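Alr3790 protein (Anabaena sp., PDB 3HIX) is of unknown function but carries a rhodanese-like domain, a fold that in active relatives transfers sulfur through a cysteine persulfide. Local coordinates at residues 14-19 / 56-61. Residues are numbered along the deposited sequence; the frame is centred on the assembly and turned at random.
Sequences FTILDV and YVYGAG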
# COMPACT_ATOMS: atom_id res chain seq x y z
N PHE A 14 -13.34 1.44 -0.36
CA PHE A 14 -12.14 0.81 0.20
C PHE A 14 -10.92 1.70 0.04
O PHE A 14 -10.88 2.56 -0.84
CB PHE A 14 -11.88 -0.54 -0.47
CG PHE A 14 -11.71 -0.46 -1.96
CD1 PHE A 14 -12.81 -0.51 -2.81
CD2 PHE A 14 -10.44 -0.34 -2.51
CE1 PHE A 14 -12.64 -0.43 -4.19
CE2 PHE A 14 -10.26 -0.26 -3.89
CZ PHE A 14 -11.37 -0.31 -4.73
N THR A 15 -9.93 1.49 0.90
CA THR A 15 -8.70 2.28 0.88
C THR A 15 -7.54 1.42 0.39
O THR A 15 -7.46 0.24 0.72
CB THR A 15 -8.38 2.80 2.30
OG1 THR A 15 -9.44 3.64 2.74
CG2 THR A 15 -7.08 3.59 2.30
N ILE A 16 -6.67 2.01 -0.41
CA ILE A 16 -5.53 1.27 -0.94
C ILE A 16 -4.24 1.78 -0.28
O ILE A 16 -4.01 2.98 -0.22
CB ILE A 16 -5.45 1.43 -2.48
CG1 ILE A 16 -6.75 0.91 -3.11
CG2 ILE A 16 -4.23 0.69 -3.02
CD1 ILE A 16 -6.82 1.06 -4.62
N LEU A 17 -3.43 0.85 0.22
CA LEU A 17 -2.18 1.20 0.89
C LEU A 17 -1.00 0.65 0.11
O LEU A 17 -1.00 -0.51 -0.29
CB LEU A 17 -2.16 0.64 2.31
CG LEU A 17 -3.31 1.01 3.25
CD1 LEU A 17 -2.97 0.53 4.66
CD2 LEU A 17 -3.55 2.52 3.26
N ASP A 18 0.00 1.50 -0.10
CA ASP A 18 1.22 1.13 -0.81
C ASP A 18 2.25 0.99 0.31
O ASP A 18 2.60 1.97 0.95
CB ASP A 18 1.64 2.25 -1.78
CG ASP A 18 2.81 1.86 -2.67
OD1 ASP A 18 3.65 1.05 -2.24
OD2 ASP A 18 2.91 2.39 -3.80
N VAL A 19 2.71 -0.23 0.57
CA VAL A 19 3.67 -0.49 1.65
C VAL A 19 5.13 -0.52 1.20
O VAL A 19 6.02 -0.86 1.98
CB VAL A 19 3.34 -1.81 2.38
CG1 VAL A 19 2.00 -1.70 3.05
CG2 VAL A 19 3.37 -3.00 1.41
N TYR A 56 -7.01 -2.45 1.19
CA TYR A 56 -6.36 -3.25 0.17
C TYR A 56 -4.91 -2.81 0.12
O TYR A 56 -4.61 -1.62 -0.00
CB TYR A 56 -7.10 -3.05 -1.15
CG TYR A 56 -8.47 -3.69 -1.09
CD1 TYR A 56 -8.71 -4.93 -1.67
CD2 TYR A 56 -9.50 -3.09 -0.36
CE1 TYR A 56 -9.94 -5.58 -1.51
CE2 TYR A 56 -10.73 -3.73 -0.19
CZ TYR A 56 -10.94 -4.97 -0.76
OH TYR A 56 -12.14 -5.62 -0.56
N VAL A 57 -4.02 -3.77 0.28
CA VAL A 57 -2.60 -3.47 0.30
C VAL A 57 -1.80 -4.13 -0.79
O VAL A 57 -2.14 -5.21 -1.28
CB VAL A 57 -1.98 -3.89 1.65
CG1 VAL A 57 -2.81 -3.37 2.80
CG2 VAL A 57 -1.88 -5.39 1.71
N TYR A 58 -0.72 -3.45 -1.18
CA TYR A 58 0.19 -3.98 -2.17
C TYR A 58 1.57 -3.48 -1.80
O TYR A 58 1.74 -2.37 -1.29
CB TYR A 58 -0.20 -3.54 -3.61
CG TYR A 58 0.04 -2.09 -3.96
CD1 TYR A 58 1.19 -1.69 -4.64
CD2 TYR A 58 -0.92 -1.11 -3.68
CE1 TYR A 58 1.39 -0.36 -5.03
CE2 TYR A 58 -0.74 0.22 -4.07
CZ TYR A 58 0.41 0.58 -4.74
OH TYR A 58 0.60 1.90 -5.10
N GLY A 59 2.56 -4.34 -2.01
CA GLY A 59 3.93 -3.99 -1.72
C GLY A 59 4.73 -4.44 -2.92
O GLY A 59 4.17 -4.67 -3.98
N ALA A 60 6.04 -4.59 -2.75
CA ALA A 60 6.91 -5.03 -3.83
C ALA A 60 7.13 -6.53 -3.77
O ALA A 60 8.15 -7.00 -3.26
CB ALA A 60 8.24 -4.30 -3.74
N GLY A 61 6.17 -7.29 -4.27
CA GLY A 61 6.26 -8.73 -4.27
C GLY A 61 5.25 -9.36 -3.31
O GLY A 61 4.75 -8.70 -2.41
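Leu17 and Val57 meet on one face of the sheet, Leu17 CB lying 4.1 Å from Val57 CG1; both are aliphatic, as suits a buried face where Val57 packs on Val69 and Leu72 of helix 62-74 and Leu17 on Met36. On the other face Ile16 CG2 reaches the edge of the Tyr58 ring, 3.7 Å from CE2, while CA of Asp18 lies over one ring face in a CH-pi contact. The ring gets there because Tyr58 CG sits between its backbone N and carbonyl carbon (chi1 72°), which swings it across the neighbouring strand. Val19 CG2 presses on Gly59 CA at 3.3 Å, where a CB would clash. Between the two layers of side chains the backbones run parallel, with N-H···O bonds going alternately one way and the other, from Tyr56 N to Thr15 O (2.8 Å) through to Val19 N and Tyr58 O (3.0 Å). The Tyr58 hydroxyl gives a weak hydrogen bond to Asp18 OD2 (2.7 Å from OH) and also pairs with Ile30 N; Arg20 forms a salt bridge with the same carboxylate oxygen. A phenylalanine here would probably leave Ile30 N without its acceptor and Asp18 OD2 with Arg20 but no hydroxyl. Strands 15-18 and 55-58 are the two inner strands of a parallel sheet flanked by helices, the alpha/beta core characteristic of rhodanese-like domains.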